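PDB 7K46: aspartate carbamoyltransferase from Leishmania major, which probably catalyses the transfer of a carbamoyl group from carbamoyl phosphate to aspartate, an early step of de novo pyrimidine synthesis. Local coordinates for residues 70-75 / 317-322; 165-170 / 236-241; 283-288 / 305-310. One frame throughout, in Å; residues are numbered along the deposited sequence.

Interaction 1 of 3, residues 70-75 / 317-322; sequences CAAMMR and MRMAIL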
loop_
_atom_site.group_PDB
_atom_site.type_symbol
_atom_site.label_atom_id
_atom_site.label_comp_id
_atom_site.label_asym_id
_atom_site.label_seq_id
_atom_site.Cartn_x
_atom_site.Cartn_y
_atom_site.Cartn_z
ATOM N N CYS A 70 -3.678 0.768 -10.257
ATOM C CA CYS A 70 -3.129 -0.322 -9.450
ATOM C C CYS A 70 -3.851 -1.632 -9.719
ATOM O O CYS A 70 -3.213 -2.682 -9.856
ATOM C CB CYS A 70 -3.206 0.024 -7.965
ATOM S SG CYS A 70 -2.121 1.420 -7.569
ATOM N N ALA A 71 -5.183 -1.592 -9.788
ATOM C CA ALA A 71 -5.936 -2.815 -10.057
ATOM C C ALA A 71 -5.633 -3.351 -11.451
ATOM O O ALA A 71 -5.508 -4.569 -11.643
ATOM C CB ALA A 71 -7.431 -2.553 -9.898
ATOM N N ALA A 72 -5.531 -2.455 -12.437
ATOM C CA ALA A 72 -5.168 -2.866 -13.794
ATOM C C ALA A 72 -3.827 -3.586 -13.807
ATOM O O ALA A 72 -3.684 -4.646 -14.432
ATOM C CB ALA A 72 -5.123 -1.648 -14.722
ATOM N N MET A 73 -2.829 -3.015 -13.124
ATOM C CA MET A 73 -1.515 -3.648 -13.064
ATOM C C MET A 73 -1.598 -5.037 -12.425
ATOM O O MET A 73 -1.031 -6.006 -12.942
ATOM C CB MET A 73 -0.548 -2.742 -12.291
ATOM C CG MET A 73 0.910 -3.217 -12.297
ATOM S SD MET A 73 1.614 -3.050 -13.954
ATOM C CE MET A 73 3.315 -3.576 -13.641
ATOM N N MET A 74 -2.322 -5.163 -11.312
ATOM C CA MET A 74 -2.356 -6.450 -10.618
ATOM C C MET A 74 -3.153 -7.505 -11.387
ATOM O O MET A 74 -2.827 -8.696 -11.314
ATOM C CB MET A 74 -2.919 -6.263 -9.203
ATOM C CG MET A 74 -2.025 -5.354 -8.354
ATOM S SD MET A 74 -2.712 -5.093 -6.699
ATOM C CE MET A 74 -1.587 -3.830 -6.067
ATOM N N ARG A 75 -4.188 -7.100 -12.119
ATOM C CA ARG A 75 -4.950 -8.044 -12.927
ATOM C C ARG A 75 -4.216 -8.455 -14.203
ATOM O O ARG A 75 -4.726 -9.294 -14.951
ATOM C CB ARG A 75 -6.319 -7.450 -13.267
ATOM C CG ARG A 75 -7.259 -7.337 -12.056
ATOM C CD ARG A 75 -8.642 -6.903 -12.512
ATOM N NE ARG A 75 -9.602 -6.867 -11.415
ATOM C CZ ARG A 75 -10.288 -7.915 -10.987
ATOM N NH1 ARG A 75 -10.102 -9.126 -11.506
ATOM N NH2 ARG A 75 -11.172 -7.753 -10.004
ATOM N N MET A 317 -9.527 -0.377 -20.044
ATOM C CA MET A 317 -8.691 0.462 -20.900
ATOM C C MET A 317 -7.288 0.593 -20.324
ATOM O O MET A 317 -6.293 0.539 -21.058
ATOM C CB MET A 317 -9.336 1.842 -21.083
ATOM C CG MET A 317 -8.474 2.848 -21.891
ATOM S SD MET A 317 -8.006 2.270 -23.544
ATOM C CE MET A 317 -9.581 2.260 -24.438
ATOM N N ARG A 318 -7.181 0.750 -19.006
ATOM C CA ARG A 318 -5.854 0.882 -18.422
ATOM C C ARG A 318 -5.078 -0.429 -18.486
ATOM O O ARG A 318 -3.857 -0.410 -18.664
ATOM C CB ARG A 318 -5.975 1.401 -16.991
ATOM C CG ARG A 318 -6.387 2.873 -16.967
ATOM C CD ARG A 318 -6.649 3.396 -15.551
ATOM N NE ARG A 318 -6.965 4.820 -15.626
ATOM C CZ ARG A 318 -8.143 5.357 -15.336
ATOM N NH1 ARG A 318 -9.135 4.627 -14.846
ATOM N NH2 ARG A 318 -8.330 6.660 -15.543
ATOM N N MET A 319 -5.765 -1.570 -18.399
ATOM C CA MET A 319 -5.102 -2.854 -18.631
ATOM C C MET A 319 -4.600 -2.964 -20.070
ATOM O O MET A 319 -3.468 -3.396 -20.316
ATOM C CB MET A 319 -6.067 -4.003 -18.318
ATOM C CG MET A 319 -6.392 -4.173 -16.827
ATOM S SD MET A 319 -7.596 -5.497 -16.484
ATOM C CE MET A 319 -6.673 -6.968 -16.948
ATOM N N ALA A 320 -5.445 -2.600 -21.039
ATOM C CA ALA A 320 -5.025 -2.639 -22.439
ATOM C C ALA A 320 -3.787 -1.781 -22.654
ATOM O O ALA A 320 -2.855 -2.184 -23.357
ATOM C CB ALA A 320 -6.161 -2.155 -23.344
ATOM N N ILE A 321 -3.758 -0.603 -22.037
ATOM C CA ILE A 321 -2.626 0.307 -22.198
ATOM C C ILE A 321 -1.376 -0.265 -21.542
ATOM O O ILE A 321 -0.313 -0.349 -22.172
ATOM C CB ILE A 321 -2.979 1.699 -21.641
ATOM C CG1 ILE A 321 -4.039 2.373 -22.537
ATOM C CG2 ILE A 321 -1.717 2.587 -21.563
ATOM C CD1 ILE A 321 -4.664 3.615 -21.928
ATOM N N LEU A 322 -1.473 -0.658 -20.267
ATOM C CA LEU A 322 -0.291 -1.169 -19.570
ATOM C C LEU A 322 0.254 -2.414 -20.256
ATOM O O LEU A 322 1.471 -2.569 -20.404
ATOM C CB LEU A 322 -0.620 -1.479 -18.106
ATOM C CG LEU A 322 -0.976 -0.294 -17.207
ATOM C CD1 LEU A 322 -1.590 -0.787 -15.896
ATOM C CD2 LEU A 322 0.254 0.580 -16.934
#

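Interaction 2 of 3, residues 165-170 / 236-241; sequences ALIGDL and DVLYAT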
loop_
_atom_site.group_PDB
_atom_site.type_symbol
_atom_site.label_atom_id
_atom_site.label_comp_id
_atom_site.label_asym_id
_atom_site.label_seq_id
_atom_site.Cartn_x
_atom_site.Cartn_y
_atom_site.Cartn_z
ATOM N N ALA A 165 -23.726 15.872 -25.612
ATOM C CA ALA A 165 -23.758 17.129 -24.877
ATOM C C ALA A 165 -22.664 17.104 -23.822
ATOM O O ALA A 165 -22.574 16.148 -23.044
ATOM C CB ALA A 165 -25.120 17.361 -24.217
ATOM N N LEU A 166 -21.807 18.122 -23.831
ATOM C CA LEU A 166 -20.813 18.330 -22.782
ATOM C C LEU A 166 -21.385 19.401 -21.865
ATOM O O LEU A 166 -21.711 20.501 -22.321
ATOM C CB LEU A 166 -19.456 18.749 -23.365
ATOM C CG LEU A 166 -18.912 17.846 -24.475
ATOM C CD1 LEU A 166 -17.670 18.441 -25.126
ATOM C CD2 LEU A 166 -18.621 16.411 -23.977
ATOM N N ILE A 167 -21.563 19.063 -20.590
ATOM C CA ILE A 167 -22.399 19.843 -19.683
ATOM C C ILE A 167 -21.582 20.201 -18.455
ATOM O O ILE A 167 -21.115 19.301 -17.749
ATOM C CB ILE A 167 -23.650 19.060 -19.260
ATOM C CG1 ILE A 167 -24.444 18.596 -20.488
ATOM C CG2 ILE A 167 -24.513 19.890 -18.283
ATOM C CD1 ILE A 167 -25.369 17.439 -20.175
ATOM N N GLY A 168 -21.446 21.495 -18.174
ATOM C CA GLY A 168 -20.810 21.914 -16.931
ATOM C C GLY A 168 -20.115 23.258 -17.093
ATOM O O GLY A 168 -20.515 24.082 -17.913
ATOM N N ASP A 169 -19.081 23.459 -16.271
ATOM C CA ASP A 169 -18.189 24.611 -16.405
ATOM C C ASP A 169 -17.242 24.311 -17.558
ATOM O O ASP A 169 -16.163 23.742 -17.373
ATOM C CB ASP A 169 -17.431 24.862 -15.104
ATOM C CG ASP A 169 -16.552 26.103 -15.153
ATOM O OD1 ASP A 169 -16.197 26.573 -16.254
ATOM O OD2 ASP A 169 -16.203 26.620 -14.067
ATOM N N LEU A 170 -17.651 24.685 -18.771
ATOM C CA LEU A 170 -16.822 24.395 -19.934
ATOM C C LEU A 170 -15.663 25.368 -20.074
ATOM O O LEU A 170 -14.691 25.061 -20.776
ATOM C CB LEU A 170 -17.675 24.390 -21.211
ATOM C CG LEU A 170 -18.812 23.354 -21.187
ATOM C CD1 LEU A 170 -19.674 23.424 -22.467
ATOM C CD2 LEU A 170 -18.268 21.930 -20.977
ATOM N N ASP A 236 -27.340 11.278 -28.047
ATOM C CA ASP A 236 -26.964 9.904 -27.751
ATOM C C ASP A 236 -26.148 9.790 -26.474
ATOM O O ASP A 236 -26.140 8.723 -25.845
ATOM C CB ASP A 236 -26.178 9.338 -28.928
ATOM C CG ASP A 236 -26.945 9.463 -30.225
ATOM O OD1 ASP A 236 -28.046 8.871 -30.315
ATOM O OD2 ASP A 236 -26.473 10.189 -31.128
ATOM N N VAL A 237 -25.472 10.866 -26.080
ATOM C CA VAL A 237 -24.676 10.915 -24.855
ATOM C C VAL A 237 -24.934 12.252 -24.170
ATOM O O VAL A 237 -24.808 13.309 -24.798
ATOM C CB VAL A 237 -23.167 10.751 -25.140
ATOM C CG1 VAL A 237 -22.348 10.856 -23.832
ATOM C CG2 VAL A 237 -22.896 9.425 -25.844
ATOM N N LEU A 238 -25.306 12.203 -22.890
ATOM C CA LEU A 238 -25.264 13.364 -22.004
ATOM C C LEU A 238 -24.062 13.178 -21.088
ATOM O O LEU A 238 -24.072 12.297 -20.226
ATOM C CB LEU A 238 -26.542 13.487 -21.180
ATOM C CG LEU A 238 -27.844 13.662 -21.953
ATOM C CD1 LEU A 238 -29.028 13.752 -20.980
ATOM C CD2 LEU A 238 -27.745 14.917 -22.836
ATOM N N TYR A 239 -23.033 14.002 -21.272
ATOM C CA TYR A 239 -21.782 13.886 -20.517
ATOM C C TYR A 239 -21.749 15.045 -19.526
ATOM O O TYR A 239 -21.499 16.193 -19.905
ATOM C CB TYR A 239 -20.573 13.880 -21.458
ATOM C CG TYR A 239 -19.225 13.584 -20.802
ATOM C CD1 TYR A 239 -18.513 14.581 -20.145
ATOM C CD2 TYR A 239 -18.660 12.318 -20.872
ATOM C CE1 TYR A 239 -17.281 14.324 -19.554
ATOM C CE2 TYR A 239 -17.425 12.043 -20.273
ATOM C CZ TYR A 239 -16.743 13.048 -19.625
ATOM O OH TYR A 239 -15.528 12.787 -19.053
ATOM N N ALA A 240 -22.012 14.742 -18.260
ATOM C CA ALA A 240 -22.103 15.743 -17.209
ATOM C C ALA A 240 -20.788 15.862 -16.443
ATOM O O ALA A 240 -20.022 14.901 -16.321
ATOM C CB ALA A 240 -23.234 15.398 -16.237
ATOM N N THR A 241 -20.535 17.058 -15.914
ATOM C CA THR A 241 -19.362 17.301 -15.087
ATOM C C THR A 241 -19.767 18.167 -13.901
ATOM O O THR A 241 -20.822 18.808 -13.898
ATOM C CB THR A 241 -18.219 17.992 -15.864
ATOM O OG1 THR A 241 -18.672 19.262 -16.348
ATOM C CG2 THR A 241 -17.747 17.133 -17.040
HETATM O O HOH W 1 -17.947 21.352 -14.777
HETATM O O HOH W 2 -16.316 20.815 -17.470
#

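Interaction 3 of 3, residues 283-288 / 305-310; sequences MVVMHP and AAYFRQ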
loop_
_atom_site.group_PDB
_atom_site.type_symbol
_atom_site.label_atom_id
_atom_site.label_comp_id
_atom_site.label_asym_id
_atom_site.label_seq_id
_atom_site.Cartn_x
_atom_site.Cartn_y
_atom_site.Cartn_z
ATOM N N MET A 283 -29.528 5.667 -25.344
ATOM C CA MET A 283 -28.556 6.716 -25.045
ATOM C C MET A 283 -27.911 6.382 -23.705
ATOM O O MET A 283 -28.347 5.469 -23.001
ATOM C CB MET A 283 -29.213 8.110 -25.048
ATOM C CG MET A 283 -30.353 8.307 -24.040
ATOM S SD MET A 283 -29.775 8.629 -22.340
ATOM C CE MET A 283 -29.162 10.304 -22.500
ATOM N N VAL A 284 -26.850 7.117 -23.358
ATOM C CA VAL A 284 -26.247 6.964 -22.039
ATOM C C VAL A 284 -25.986 8.323 -21.408
ATOM O O VAL A 284 -25.739 9.326 -22.092
ATOM C CB VAL A 284 -24.936 6.144 -22.062
ATOM C CG1 VAL A 284 -25.216 4.687 -22.426
ATOM C CG2 VAL A 284 -23.911 6.775 -23.003
ATOM N N VAL A 285 -26.042 8.333 -20.078
ATOM C CA VAL A 285 -25.578 9.433 -19.251
ATOM C C VAL A 285 -24.215 9.038 -18.701
ATOM O O VAL A 285 -24.050 7.934 -18.166
ATOM C CB VAL A 285 -26.568 9.727 -18.110
ATOM C CG1 VAL A 285 -25.994 10.758 -17.153
ATOM C CG2 VAL A 285 -27.926 10.188 -18.678
ATOM N N MET A 286 -23.242 9.928 -18.834
ATOM C CA MET A 286 -21.894 9.679 -18.359
ATOM C C MET A 286 -21.441 10.849 -17.492
ATOM O O MET A 286 -22.004 11.945 -17.539
ATOM C CB MET A 286 -20.925 9.470 -19.539
ATOM C CG MET A 286 -21.253 8.228 -20.384
ATOM S SD MET A 286 -20.299 8.152 -21.924
ATOM C CE MET A 286 -18.601 8.197 -21.317
ATOM N N HIS A 287 -20.404 10.598 -16.702
ATOM C CA HIS A 287 -19.866 11.579 -15.769
ATOM C C HIS A 287 -18.525 11.025 -15.313
ATOM O O HIS A 287 -18.465 9.871 -14.876
ATOM C CB HIS A 287 -20.818 11.777 -14.584
ATOM C CG HIS A 287 -20.487 12.944 -13.706
ATOM N ND1 HIS A 287 -19.220 13.183 -13.219
ATOM C CD2 HIS A 287 -21.277 13.924 -13.198
ATOM C CE1 HIS A 287 -19.239 14.262 -12.455
ATOM N NE2 HIS A 287 -20.475 14.730 -12.428
ATOM N N PRO A 288 -17.434 11.788 -15.423
ATOM C CA PRO A 288 -16.123 11.242 -15.031
ATOM C C PRO A 288 -16.003 10.959 -13.541
ATOM O O PRO A 288 -15.165 10.126 -13.157
ATOM C CB PRO A 288 -15.136 12.333 -15.482
ATOM C CG PRO A 288 -15.966 13.615 -15.477
ATOM C CD PRO A 288 -17.344 13.172 -15.926
ATOM N N ALA A 305 -28.029 4.900 -17.310
ATOM C CA ALA A 305 -27.058 5.519 -16.410
ATOM C C ALA A 305 -25.762 4.717 -16.503
ATOM O O ALA A 305 -25.643 3.637 -15.922
ATOM C CB ALA A 305 -27.595 5.561 -14.982
ATOM N N ALA A 306 -24.792 5.238 -17.252
ATOM C CA ALA A 306 -23.571 4.507 -17.565
ATOM C C ALA A 306 -22.363 4.932 -16.728
ATOM O O ALA A 306 -21.275 4.372 -16.910
ATOM C CB ALA A 306 -23.252 4.662 -19.060
ATOM N N TYR A 307 -22.515 5.901 -15.822
ATOM C CA TYR A 307 -21.347 6.474 -15.157
ATOM C C TYR A 307 -20.713 5.547 -14.126
ATOM O O TYR A 307 -19.575 5.809 -13.712
ATOM C CB TYR A 307 -21.700 7.819 -14.497
ATOM C CG TYR A 307 -23.104 7.901 -13.923
ATOM C CD1 TYR A 307 -24.186 8.269 -14.730
ATOM C CD2 TYR A 307 -23.350 7.628 -12.575
ATOM C CE1 TYR A 307 -25.479 8.344 -14.220
ATOM C CE2 TYR A 307 -24.647 7.704 -12.049
ATOM C CZ TYR A 307 -25.704 8.065 -12.884
ATOM O OH TYR A 307 -26.985 8.147 -12.388
ATOM N N PHE A 308 -21.394 4.481 -13.701
ATOM C CA PHE A 308 -20.698 3.507 -12.865
ATOM C C PHE A 308 -19.964 2.474 -13.718
ATOM O O PHE A 308 -18.806 2.147 -13.443
ATOM C CB PHE A 308 -21.687 2.820 -11.910
ATOM C CG PHE A 308 -22.452 3.779 -11.041
ATOM C CD1 PHE A 308 -21.785 4.736 -10.283
ATOM C CD2 PHE A 308 -23.842 3.728 -10.983
ATOM C CE1 PHE A 308 -22.486 5.635 -9.477
ATOM C CE2 PHE A 308 -24.546 4.614 -10.176
ATOM C CZ PHE A 308 -23.870 5.571 -9.431
ATOM N N ARG A 309 -20.621 1.953 -14.758
ATOM C CA ARG A 309 -19.937 1.064 -15.698
ATOM C C ARG A 309 -18.735 1.748 -16.343
ATOM O O ARG A 309 -17.729 1.091 -16.651
ATOM C CB ARG A 309 -20.917 0.593 -16.773
ATOM C CG ARG A 309 -22.054 -0.298 -16.237
ATOM C CD ARG A 309 -22.885 -0.927 -17.374
ATOM N NE ARG A 309 -23.599 0.054 -18.189
ATOM C CZ ARG A 309 -24.772 0.583 -17.858
ATOM N NH1 ARG A 309 -25.366 0.287 -16.712
ATOM N NH2 ARG A 309 -25.364 1.430 -18.699
ATOM N N GLN A 310 -18.830 3.064 -16.552
ATOM C CA GLN A 310 -17.730 3.859 -17.094
ATOM C C GLN A 310 -16.423 3.604 -16.335
ATOM O O GLN A 310 -15.345 3.511 -16.941
ATOM C CB GLN A 310 -18.149 5.337 -17.028
ATOM C CG GLN A 310 -17.221 6.377 -17.636
ATOM C CD GLN A 310 -17.858 7.770 -17.615
ATOM O OE1 GLN A 310 -19.054 7.912 -17.330
ATOM N NE2 GLN A 310 -17.072 8.795 -17.947
HETATM O O HOH W 3 -17.327 7.442 -14.406
#

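Interaction 1 of 3, residues 70-75 / 317-322
The contact belongs to the interdomain helix packing of the transcarbamoylases: the C-terminal helix 309-326 comes back from the aspartate-binding half and lies, by Ala72, Met319 and Leu322, on helix 63-74 of the carbamoyl phosphate half. The short helical segments cross at -56° with their axes 8.5 Å apart and with the small Ala72 at the nearest point of the backbones. Ala72 CB faces helix 309-326 and sits 3.5 Å from Met319 CG, while Arg318 CB and Leu322 CD1 border the same methyl. Met319 reaches along helix 63-74 toward its C-terminal end. Its chain runs out straight to SD and then bends (chi3 67°), which sets Met319 CE against Arg75, 3.7 Å from Arg75 CB and 3.6 Å from Arg75 O. Further round Ala72, one branch of Leu322 does the touching: Leu322 CD1 lies 3.8 Å from Met73 N and 4.2 Å from Met73 CB. No hydrogen bond joins the segments, so the join is apolar, and of the two arginine side chains only the CB atoms take part. The guanidinium of Arg318 turns away to Thr143 of helix 142-156, and that of Arg75 to Tyr106 O and Asp108 of the second subunit. Such a return of the last helix onto the N-terminal half, beside helix 142-156, is typical of the two-domain aspartate and ornithine carbamoyltransferase fold.

Interaction 2 of 3, residues 165-170 / 236-241
Thr241 and Ile167 meet where two parallel strands, 163-167 and 237-240, run out at their C-terminal ends. From CB of Thr241, 3.7 Å from Ile167 O, the side chain divides. Thr241 CG2 comes no nearer to Ile167 O than 4.1 Å, whereas Thr241 OG1, placed between the backbone N and carbonyl carbon (chi1 61°), donates to Ile167 O at 2.8 Å, tilted 27° from that carbonyl's plane. Thr241 N adds a weak bond to the same oxygen. OG1 also accepts from two waters: one is held by Asp169 N, the other donates to Asp169 O, so the hydroxyl ties both strand ends to the turn centred on Asp169. Gly168, lacking a side chain, lets Thr241 OG1 come within 3.5 Å of its CA. Further back the strands pair in parallel: Ala165 N bonds to Val237 O (2.9 Å), Tyr239 N to Ala165 O and Ile167 N to Tyr239 O (3.0 Å). Strand 163-167 is central in the Rossmann-like sheet, flanked on its other edge by strand 191-195, while helix 174-186 packs on Leu166, Tyr239 and Thr241, and helix 142-156 covers Val237.

Interaction 3 of 3, residues 283-288 / 305-310
Met286 and Gln310 cross at about a right angle where strand 284-286, the last strand, within this chain, of the parallel Rossmann-like sheet, meets the chain that leads into helix 309-326. Gln310 stands off its helix with CG opposite the backbone N (chi1 -175°) and an extended chain, which carries its amide up to the strand end. There Gln310 OE1 accepts from His287 N at 3.1 Å, nearly straight at the hydrogen (166°), in the plane of the amide and on a lone pair. That plane is fixed from the other end as well, since NE2 bonds to Asp148. Met286 lies across this amide: Met286 CB is 3.3 Å from Gln310 OE1, and the bent end of the chain brings Met286 CE to 3.7 Å from Gln310 NE2.

Tyr307 is disposed differently. It lies alongside Val285, the two side chains pointing the same way, with Val285 CG1 3.8 Å from Tyr307 CE1. The ring turns its edge to the backbone, Val285 O lying near the ring plane at 3.5 Å from Tyr307 CD1. The same Val285 O accepts from Ala306 N at 2.9 Å, in the carbonyl plane, a bond that belongs to the single bridge between Val285 and Ala305. Ala306 presses its CB into the strand, against Val284 CB at 3.7 Å. The hydroxyl of Tyr307 extends beyond the contact to Asp300.

His287 opens the His-Pro-Leu-Pro-Arg sequence, which in relatives contributes to the carbamoyl phosphate site. Its ring leads away from Gln310, with NE2 bonded to Glu294 and ND1 to Leu289 N. Its carbonyl is joined to the helix approach through water: one molecule donates both to His287 O, at 2.7 Å, and to Tyr307 O.

In the fold
Interactions 2 and 3 belong to one sheet. Strands 237-240 and 284-286 are neighbours, and probable hydrogen bonds of 2.9 Å run from Met286 N to Leu238 O and from Ala240 N to Met286 O; the two centres are 11 Å apart. Interaction 3 hands this sheet on to helix 309-326, whose later turns form interaction 1, with centres 20 Å apart and nearest atoms about 7 Å. Interactions 1 and 2 lie on opposite sides of the chain's centre, 27 Å between centres. Asp148 of helix 142-156 holds both Tyr239 of interaction 2 and Gln310 of interaction 3. By family resemblance, the active site probably lies between the two halves, bordered by the segment beginning at His287.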